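Local structure of ectonucleoside triphosphate diphosphohydrolase 4 (Homo sapiens, 6WG5) at residues I420-E423 / R424-G428; C390-D393 / V394-G398; T359-T362 / Q363-L366. The protein belongs to the GDA1/CD39 family of the actin-like ATPase clan, and probably shares its actin-related fold. All coordinates share one frame; numbering follows the deposited sequence.

Contact 1. Residues I420-E423 / R424-G428; sequences ILRE and RFDRG
Arg422 reaches Asp426 one turn further along the same helix, its NH1 lying 2.7 Å from OD2 of Asp426 in a salt bridge. With CG anti to the backbone N (chi1 -168°), the arginine chain starts out away from its partner, and a bend at chi2 (71°) brings the edge of the guanidinium back to the carboxylate. The carboxylate oxygen sits at that edge, near the guanidinium plane, but the two flat groups are steeply turned, 74° apart, and the hydrogen bond from NH1 is weak because the N-H does not aim squarely at OD2. The same NH1 lies obliquely to the Phe425 ring, 4.1 Å from CD2.

On another side of the helix, Ile420 and Arg424 run side by side and point the same way. CG2 of Ile420 lies over one face of the Arg424 guanidinium, toward its rim and 3.5 Å from NE, and the extended arginine chain runs alongside. Glu423 and Arg427 form a looser pair: OE1 of Glu423 is 4.1 Å from NH1 of Arg427, beyond salt-bridge distance, although the carboxylate and guanidinium planes are close to parallel.

Beneath these side chains runs a ladder of i to i+4 backbone bonds, from Arg424 N to Ile420 O (2.9 Å) through to Arg427 N on Glu423 O (3.2 Å). Phe425 leads away from the ladder to Leu436 and Leu439 of helix 436-456, with Arg422 also touching Leu436, while Leu421 packs on Thr416 and Tyr430. The chain leaves helical geometry at Gly428, where phi is positive and two bonds run back into the last turn, one of them from Gly428 N to Phe425 O (3.3 Å): a Schellman motif closing the C-terminal end of helix 418-427.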
ATOM      1  N   ILE A 420      22.886 -25.942  -7.025  1.00 43.77           N
ATOM      2  CA  ILE A 420      21.873 -26.663  -6.259  1.00 40.16           C
ATOM      3  C   ILE A 420      20.554 -25.900  -6.279  1.00 41.70           C
ATOM      4  O   ILE A 420      19.495 -26.466  -6.576  1.00 45.49           O
ATOM      5  CB  ILE A 420      22.368 -26.906  -4.822  1.00 42.24           C
ATOM      6  CG1 ILE A 420      23.614 -27.799  -4.842  1.00 45.77           C
ATOM      7  CG2 ILE A 420      21.265 -27.535  -3.971  1.00 39.50           C
ATOM      8  CD1 ILE A 420      24.313 -27.914  -3.503  1.00 48.95           C
ATOM      9  N   LEU A 421      20.594 -24.607  -5.949  1.00 37.97           N
ATOM     10  CA  LEU A 421      19.399 -23.775  -6.055  1.00 39.96           C
ATOM     11  C   LEU A 421      18.804 -23.865  -7.452  1.00 37.62           C
ATOM     12  O   LEU A 421      17.590 -24.030  -7.622  1.00 38.71           O
ATOM     13  CB  LEU A 421      19.739 -22.321  -5.721  1.00 39.44           C
ATOM     14  CG  LEU A 421      20.217 -22.023  -4.300  1.00 41.68           C
ATOM     15  CD1 LEU A 421      20.596 -20.556  -4.182  1.00 41.07           C
ATOM     16  CD2 LEU A 421      19.145 -22.389  -3.283  1.00 40.83           C
ATOM     17  N   ARG A 422      19.658 -23.760  -8.469  1.00 32.93           N
ATOM     18  CA  ARG A 422      19.191 -23.819  -9.847  1.00 34.93           C
ATOM     19  C   ARG A 422      18.540 -25.163 -10.151  1.00 38.08           C
ATOM     20  O   ARG A 422      17.504 -25.225 -10.823  1.00 42.72           O
ATOM     21  CB  ARG A 422      20.366 -23.557 -10.788  1.00 39.17           C
ATOM     22  CG  ARG A 422      19.978 -23.298 -12.222  1.00 40.90           C
ATOM     23  CD  ARG A 422      19.316 -21.949 -12.387  1.00 39.86           C
ATOM     24  NE  ARG A 422      19.077 -21.667 -13.797  1.00 48.28           N
ATOM     25  CZ  ARG A 422      18.115 -22.234 -14.517  1.00 54.65           C
ATOM     26  NH1 ARG A 422      17.296 -23.118 -13.958  1.00 54.03           N
ATOM     27  NH2 ARG A 422      17.974 -21.920 -15.798  1.00 59.32           N
ATOM     28  N   GLU A 423      19.132 -26.254  -9.662  1.00 42.56           N
ATOM     29  CA  GLU A 423      18.556 -27.574  -9.900  1.00 46.63           C
ATOM     30  C   GLU A 423      17.204 -27.711  -9.212  1.00 51.04           C
ATOM     31  O   GLU A 423      16.258 -28.263  -9.788  1.00 48.66           O
ATOM     32  CB  GLU A 423      19.514 -28.657  -9.409  1.00 50.95           C
ATOM     33  CG  GLU A 423      19.177 -30.050  -9.909  1.00 65.56           C
ATOM     34  CD  GLU A 423      19.641 -31.138  -8.962  1.00 75.21           C
ATOM     35  OE1 GLU A 423      18.796 -31.956  -8.536  1.00 74.24           O
ATOM     36  OE2 GLU A 423      20.847 -31.167  -8.637  1.00 79.61           O
ATOM     37  N   ARG A 424      17.094 -27.214  -7.978  1.00 42.76           N
ATOM     38  CA  ARG A 424      15.827 -27.276  -7.260  1.00 34.77           C
ATOM     39  C   ARG A 424      14.763 -26.428  -7.941  1.00 35.42           C
ATOM     40  O   ARG A 424      13.588 -26.810  -7.978  1.00 36.64           O
ATOM     41  CB  ARG A 424      16.035 -26.828  -5.815  1.00 36.90           C
ATOM     42  CG  ARG A 424      16.831 -27.829  -5.010  1.00 40.43           C
ATOM     43  CD  ARG A 424      17.319 -27.266  -3.692  1.00 39.33           C
ATOM     44  NE  ARG A 424      17.986 -28.303  -2.914  1.00 46.83           N
ATOM     45  CZ  ARG A 424      18.365 -28.173  -1.648  1.00 49.83           C
ATOM     46  NH1 ARG A 424      18.144 -27.038  -0.995  1.00 43.67           N
ATOM     47  NH2 ARG A 424      18.964 -29.184  -1.035  1.00 53.44           N
ATOM     48  N   PHE A 425      15.155 -25.274  -8.486  1.00 36.68           N
ATOM     49  CA  PHE A 425      14.198 -24.436  -9.201  1.00 34.74           C
ATOM     50  C   PHE A 425      13.583 -25.186 -10.375  1.00 35.92           C
ATOM     51  O   PHE A 425      12.382 -25.062 -10.639  1.00 39.22           O
ATOM     52  CB  PHE A 425      14.879 -23.155  -9.682  1.00 37.29           C
ATOM     53  CG  PHE A 425      13.970 -22.242 -10.452  1.00 36.82           C
ATOM     54  CD1 PHE A 425      13.158 -21.336  -9.793  1.00 35.38           C
ATOM     55  CD2 PHE A 425      13.926 -22.292 -11.834  1.00 38.16           C
ATOM     56  CE1 PHE A 425      12.321 -20.497 -10.497  1.00 36.01           C
ATOM     57  CE2 PHE A 425      13.091 -21.454 -12.544  1.00 40.53           C
ATOM     58  CZ  PHE A 425      12.287 -20.556 -11.873  1.00 38.52           C
ATOM     59  N   ASP A 426      14.390 -25.976 -11.088  1.00 46.85           N
ATOM     60  CA  ASP A 426      13.876 -26.706 -12.242  1.00 51.59           C
ATOM     61  C   ASP A 426      12.950 -27.841 -11.824  1.00 49.67           C
ATOM     62  O   ASP A 426      12.039 -28.202 -12.577  1.00 49.23           O
ATOM     63  CB  ASP A 426      15.034 -27.248 -13.079  1.00 54.74           C
ATOM     64  CG  ASP A 426      15.877 -26.145 -13.694  1.00 58.05           C
ATOM     65  OD1 ASP A 426      17.073 -26.392 -13.965  1.00 62.15           O
ATOM     66  OD2 ASP A 426      15.348 -25.033 -13.904  1.00 54.48           O
ATOM     67  N   ARG A 427      13.163 -28.417 -10.642  1.00 37.82           N
ATOM     68  CA  ARG A 427      12.307 -29.488 -10.149  1.00 34.96           C
ATOM     69  C   ARG A 427      10.999 -28.977  -9.558  1.00 34.15           C
ATOM     70  O   ARG A 427      10.146 -29.793  -9.191  1.00 35.26           O
ATOM     71  CB  ARG A 427      13.056 -30.317  -9.100  1.00 41.75           C
ATOM     72  CG  ARG A 427      14.276 -31.044  -9.646  1.00 41.23           C
ATOM     73  CD  ARG A 427      14.978 -31.852  -8.567  1.00 41.98           C
ATOM     74  NE  ARG A 427      14.171 -32.981  -8.112  1.00 48.41           N
ATOM     75  CZ  ARG A 427      14.519 -33.801  -7.124  1.00 52.18           C
ATOM     76  NH1 ARG A 427      15.665 -33.621  -6.475  1.00 55.00           N
ATOM     77  NH2 ARG A 427      13.719 -34.802  -6.782  1.00 49.84           N
ATOM     78  N   GLY A 428      10.816 -27.662  -9.459  1.00 34.32           N
ATOM     79  CA  GLY A 428       9.572 -27.112  -8.957  1.00 33.20           C
ATOM     80  C   GLY A 428       9.462 -27.074  -7.452  1.00 37.65           C
ATOM     81  O   GLY A 428       8.352 -27.164  -6.917  1.00 40.95           O
TER

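Contact 2. Residues C390-D393 / V394-G398; sequences CTED and VLRMG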
ATOM      1  N   CYS A 390       9.795 -12.411  -0.072  1.00 22.61           N
ATOM      2  CA  CYS A 390      11.066 -12.783   0.537  1.00 20.94           C
ATOM      3  C   CYS A 390      10.914 -13.790   1.670  1.00 26.22           C
ATOM      4  O   CYS A 390      11.919 -14.379   2.085  1.00 29.87           O
ATOM      5  CB  CYS A 390      11.785 -11.539   1.058  1.00 22.09           C
ATOM      6  SG  CYS A 390      12.434 -10.456  -0.241  1.00 32.08           S
ATOM      7  N   THR A 391       9.702 -13.998   2.183  1.00 21.43           N
ATOM      8  CA  THR A 391       9.468 -15.017   3.200  1.00 22.41           C
ATOM      9  C   THR A 391       8.849 -16.288   2.639  1.00 21.83           C
ATOM     10  O   THR A 391       9.049 -17.361   3.214  1.00 25.44           O
ATOM     11  CB  THR A 391       8.557 -14.480   4.313  1.00 22.49           C
ATOM     12  OG1 THR A 391       7.323 -14.011   3.753  1.00 23.40           O
ATOM     13  CG2 THR A 391       9.233 -13.351   5.077  1.00 18.18           C
ATOM     14  N   GLU A 392       8.116 -16.200   1.530  1.00 21.39           N
ATOM     15  CA  GLU A 392       7.341 -17.324   1.019  1.00 25.96           C
ATOM     16  C   GLU A 392       7.890 -17.934  -0.262  1.00 24.48           C
ATOM     17  O   GLU A 392       7.925 -19.159  -0.380  1.00 28.33           O
ATOM     18  CB  GLU A 392       5.891 -16.888   0.770  1.00 27.33           C
ATOM     19  CG  GLU A 392       5.001 -17.989   0.212  1.00 25.92           C
ATOM     20  CD  GLU A 392       4.968 -19.215   1.100  1.00 32.26           C
ATOM     21  OE1 GLU A 392       5.196 -19.069   2.321  1.00 32.68           O
ATOM     22  OE2 GLU A 392       4.720 -20.324   0.577  1.00 37.09           O
ATOM     23  N   ASP A 393       8.323 -17.121  -1.227  1.00 31.64           N
ATOM     24  CA  ASP A 393       8.526 -17.629  -2.582  1.00 33.96           C
ATOM     25  C   ASP A 393       9.556 -18.754  -2.627  1.00 33.44           C
ATOM     26  O   ASP A 393       9.365 -19.740  -3.349  1.00 35.91           O
ATOM     27  CB  ASP A 393       8.923 -16.489  -3.517  1.00 37.79           C
ATOM     28  CG  ASP A 393       7.717 -15.750  -4.075  1.00 41.62           C
ATOM     29  OD1 ASP A 393       6.610 -15.901  -3.513  1.00 41.29           O
ATOM     30  OD2 ASP A 393       7.872 -15.021  -5.078  1.00 46.61           O
ATOM     31  N   VAL A 394      10.651 -18.637  -1.869  1.00 32.76           N
ATOM     32  CA  VAL A 394      11.654 -19.691  -1.798  1.00 29.44           C
ATOM     33  C   VAL A 394      11.842 -20.210  -0.378  1.00 29.98           C
ATOM     34  O   VAL A 394      12.040 -21.413  -0.176  1.00 33.78           O
ATOM     35  CB  VAL A 394      13.005 -19.233  -2.390  1.00 28.11           C
ATOM     36  CG1 VAL A 394      12.828 -18.793  -3.830  1.00 36.64           C
ATOM     37  CG2 VAL A 394      13.626 -18.128  -1.564  1.00 31.44           C
ATOM     38  N   LEU A 395      11.785 -19.331   0.624  1.00 27.44           N
ATOM     39  CA  LEU A 395      11.912 -19.786   2.005  1.00 29.58           C
ATOM     40  C   LEU A 395      10.646 -20.469   2.509  1.00 30.96           C
ATOM     41  O   LEU A 395      10.719 -21.252   3.462  1.00 29.37           O
ATOM     42  CB  LEU A 395      12.274 -18.611   2.916  1.00 26.35           C
ATOM     43  CG  LEU A 395      13.510 -17.814   2.491  1.00 28.93           C
ATOM     44  CD1 LEU A 395      13.824 -16.718   3.505  1.00 26.61           C
ATOM     45  CD2 LEU A 395      14.719 -18.727   2.291  1.00 29.11           C
ATOM     46  N   ARG A 396       9.495 -20.189   1.899  1.00 36.38           N
ATOM     47  CA  ARG A 396       8.267 -20.941   2.160  1.00 36.18           C
ATOM     48  C   ARG A 396       7.795 -20.773   3.602  1.00 36.29           C
ATOM     49  O   ARG A 396       7.333 -21.724   4.238  1.00 38.18           O
ATOM     50  CB  ARG A 396       8.459 -22.420   1.826  1.00 34.92           C
ATOM     51  CG  ARG A 396       8.737 -22.686   0.359  1.00 35.02           C
ATOM     52  CD  ARG A 396       7.492 -22.473  -0.485  1.00 41.31           C
ATOM     53  NE  ARG A 396       7.255 -23.597  -1.388  1.00 47.53           N
ATOM     54  CZ  ARG A 396       6.116 -23.812  -2.037  1.00 45.75           C
ATOM     55  NH1 ARG A 396       5.092 -22.982  -1.885  1.00 47.21           N
ATOM     56  NH2 ARG A 396       5.999 -24.865  -2.835  1.00 43.93           N
ATOM     57  N   MET A 397       7.899 -19.555   4.124  1.00 36.72           N
ATOM     58  CA  MET A 397       7.424 -19.257   5.470  1.00 36.49           C
ATOM     59  C   MET A 397       6.694 -17.923   5.496  1.00 34.62           C
ATOM     60  O   MET A 397       6.866 -17.117   6.416  1.00 37.57           O
ATOM     61  CB  MET A 397       8.573 -19.267   6.474  1.00 38.23           C
ATOM     62  CG  MET A 397       9.826 -18.565   6.004  1.00 40.75           C
ATOM     63  SD  MET A 397      11.034 -18.434   7.330  1.00 49.24           S
ATOM     64  CE  MET A 397      11.330 -20.162   7.707  1.00 49.76           C
ATOM     65  N   GLY A 398       5.865 -17.675   4.487  1.00 33.59           N
ATOM     66  CA  GLY A 398       4.984 -16.526   4.530  1.00 35.35           C
ATOM     67  C   GLY A 398       4.013 -16.603   5.693  1.00 35.51           C
ATOM     68  O   GLY A 398       3.709 -17.673   6.225  1.00 32.86           O
TER
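Glu392 folds back on the chain that follows it, and its OE1 accepts a hydrogen bond from Gly398 N at 2.7 Å, approached almost end-on to the C-O bond. CG lies anti to the backbone N, and the bend at chi2 (57°) swings the carboxylate round toward the loop. Two backbone bonds accompany it. Met397 N donates to Thr391 O at 2.6 Å, whereas the bond from Arg396 N to Glu392 O (3.0 Å) is weak; Arg396 itself has positive phi, which turns the chain back.

Charge pairing engages the other oxygen of the same carboxylate. OE2 of Glu392 stands at the edge of the Arg396 guanidinium, in its plane, 3.6 Å from NH1: a long salt bridge between planes 68° apart.

Aliphatic carbons also pack against backbone carbonyl oxygens: CD1 of Leu395 approaches Cys390 O at 3.3 Å, and CG of Met397 lies against Thr391 O. CB of Leu395 rests on that same carbonyl (3.5 Å).

The contact joins the last turn of helix 386-392 to the loop leading to helix 403-414. Thr391 OG1 is hydrogen-bonded to Phe387 O and Tyr388 O in the first of these helices and to Thr468 OG1 of strand 466-468, and Asp393 OD2 to His433 ND1. Val394 and Leu395 touch both Tyr413 of helix 403-414 and Gln442 of helix 436-456, where Gln442 NE2 also bonds Cys390 O.

Contact 3. Residues T359-T362 / Q363-L366; sequences TNET and QTSL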
ATOM      1  N   THR A 359      20.317   8.762   9.342  1.00 37.78           N
ATOM      2  CA  THR A 359      21.050   9.829  10.006  1.00 37.34           C
ATOM      3  C   THR A 359      21.106   9.540  11.502  1.00 43.98           C
ATOM      4  O   THR A 359      20.572   8.539  11.988  1.00 49.70           O
ATOM      5  CB  THR A 359      20.401  11.190   9.737  1.00 36.86           C
ATOM      6  OG1 THR A 359      19.168  11.288  10.461  1.00 40.27           O
ATOM      7  CG2 THR A 359      20.127  11.375   8.252  1.00 35.97           C
ATOM      8  N   ASN A 360      21.764  10.428  12.240  1.00 68.13           N
ATOM      9  CA  ASN A 360      21.849  10.311  13.688  1.00 72.42           C
ATOM     10  C   ASN A 360      20.711  11.027  14.404  1.00 70.99           C
ATOM     11  O   ASN A 360      20.648  10.981  15.636  1.00 70.91           O
ATOM     12  CB  ASN A 360      23.194  10.854  14.181  1.00 77.18           C
ATOM     13  CG  ASN A 360      24.348   9.916  13.871  1.00 84.61           C
ATOM     14  OD1 ASN A 360      24.207   8.695  13.945  1.00 83.27           O
ATOM     15  ND2 ASN A 360      25.498  10.485  13.520  1.00 89.51           N
ATOM     16  N   GLU A 361      19.813  11.674  13.666  1.00 59.59           N
ATOM     17  CA  GLU A 361      18.703  12.386  14.285  1.00 59.81           C
ATOM     18  C   GLU A 361      17.750  11.405  14.956  1.00 64.29           C
ATOM     19  O   GLU A 361      17.445  10.337  14.416  1.00 65.86           O
ATOM     20  CB  GLU A 361      17.956  13.211  13.237  1.00 55.91           C
ATOM     21  CG  GLU A 361      16.964  14.208  13.820  1.00 62.43           C
ATOM     22  CD  GLU A 361      16.172  14.939  12.750  1.00 66.10           C
ATOM     23  OE1 GLU A 361      15.022  15.343  13.029  1.00 67.60           O
ATOM     24  OE2 GLU A 361      16.697  15.104  11.629  1.00 65.41           O
ATOM     25  N   THR A 362      17.279  11.774  16.142  1.00 67.08           N
ATOM     26  CA  THR A 362      16.344  10.931  16.872  1.00 66.85           C
ATOM     27  C   THR A 362      14.976  10.952  16.197  1.00 63.97           C
ATOM     28  O   THR A 362      14.579  11.942  15.577  1.00 61.00           O
ATOM     29  CB  THR A 362      16.223  11.403  18.323  1.00 69.07           C
ATOM     30  OG1 THR A 362      17.531  11.548  18.891  1.00 71.09           O
ATOM     31  CG2 THR A 362      15.432  10.406  19.159  1.00 66.41           C
ATOM     32  N   GLN A 363      14.259   9.833  16.316  1.00 58.45           N
ATOM     33  CA  GLN A 363      12.908   9.700  15.767  1.00 55.63           C
ATOM     34  C   GLN A 363      12.915   9.756  14.239  1.00 51.60           C
ATOM     35  O   GLN A 363      11.995  10.296  13.623  1.00 53.10           O
ATOM     36  CB  GLN A 363      11.967  10.767  16.338  1.00 56.81           C
ATOM     37  CG  GLN A 363      11.669  10.609  17.820  1.00 62.49           C
ATOM     38  CD  GLN A 363      10.982  11.826  18.410  1.00 70.07           C
ATOM     39  OE1 GLN A 363       9.766  11.987  18.293  1.00 75.71           O
ATOM     40  NE2 GLN A 363      11.762  12.695  19.047  1.00 69.40           N
ATOM     41  N   THR A 364      13.955   9.193  13.621  1.00 39.85           N
ATOM     42  CA  THR A 364      14.054   9.132  12.171  1.00 37.57           C
ATOM     43  C   THR A 364      14.372   7.710  11.733  1.00 37.90           C
ATOM     44  O   THR A 364      15.044   6.956  12.443  1.00 43.55           O
ATOM     45  CB  THR A 364      15.125  10.087  11.628  1.00 41.26           C
ATOM     46  OG1 THR A 364      16.383   9.815  12.259  1.00 44.78           O
ATOM     47  CG2 THR A 364      14.725  11.535  11.878  1.00 41.53           C
ATOM     48  N   SER A 365      13.878   7.353  10.547  1.00 35.64           N
ATOM     49  CA  SER A 365      14.055   6.013  10.001  1.00 34.41           C
ATOM     50  C   SER A 365      14.947   6.058   8.766  1.00 35.94           C
ATOM     51  O   SER A 365      16.159   6.260   8.882  1.00 44.03           O
ATOM     52  CB  SER A 365      12.694   5.395   9.669  1.00 35.59           C
ATOM     53  OG  SER A 365      11.940   6.249   8.828  1.00 28.52           O
ATOM     54  N   LEU A 366      14.370   5.871   7.583  1.00 28.64           N
ATOM     55  CA  LEU A 366      15.148   5.899   6.356  1.00 28.30           C
ATOM     56  C   LEU A 366      15.313   7.330   5.869  1.00 30.53           C
ATOM     57  O   LEU A 366      14.411   8.159   6.013  1.00 32.52           O
ATOM     58  CB  LEU A 366      14.469   5.072   5.264  1.00 28.91           C
ATOM     59  CG  LEU A 366      14.138   3.614   5.579  1.00 28.99           C
ATOM     60  CD1 LEU A 366      13.461   2.972   4.384  1.00 29.89           C
ATOM     61  CD2 LEU A 366      15.388   2.851   5.961  1.00 33.03           C
TER
HETATM   62  O   HOH W   1      17.538   8.493   9.771  1.00 46.83           O
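From Glu361 to Thr364 the backbone reverses direction, with Thr362 extended and Gln363 at positive phi (66°), a pair of conformations resembling the centre of a type II beta turn. The side chain of Thr364 points into this bend, and its OG1 donates a hydrogen bond to Glu361 O at 2.5 Å, a very short distance but no sign of strength at this resolution. OG1 gets there by sitting between its own backbone N and carbonyl carbon (chi1 55°), which places CG2 beside the backbone N and against the glutamate.

Glu361 crosses Thr364 at about a right angle. Its chain is stretched out beyond CG, and the carboxyl carbon CD lies 3.8 Å from the Thr364 methyl CG2, so the threonine meets its neighbour with both branches: the hydroxyl at the main chain, the methyl along the side chain.

Two residues before Glu361, Thr359 makes an ST turn, its OG1 accepting from Glu361 N at 3.3 Å. Water 1 then ties the two arms together, accepting from Thr359 N (2.8 Å) and donating both to Thr364 OG1 (3.0 Å) and to Ser365 O. The Thr364 hydroxyl thus gives to a carbonyl and receives from the water, while Ser365 O also accepts from Lys358 NZ.

At the tip of the bend, CG2 of Thr362 lies 4.0 Å from CG of Gln363. Gln363 also touches Tyr370 and pairs through its backbone with Gln371. The side chain of Thr359 is about 8 Å from an N-acetylglucosamine of a protein-attached glycan, and Leu366 leads inward to Phe278 of strand 270-279.

In the fold
Along the chain the three contacts come strictly in series, none nested in or crossing another. Contact 3 (359-366) comes first, bending the loop between helix 345-352 and strand 381-385. That strand lies between strands 221-225 and 466-468 of a mixed sheet and passes into helix 386-392, after which contact 2 (390-398) turns the chain toward helix 403-414. Contact 1 (420-428) then closes helix 418-427 before helix 436-456, which both it and contact 2 touch. Contacts 1 and 2 are near neighbours, their centres about 15 Å apart and nearest atoms about 5 Å; contact 3 lies about 30 Å from contact 2 and about 41 Å from contact 1, centre to centre.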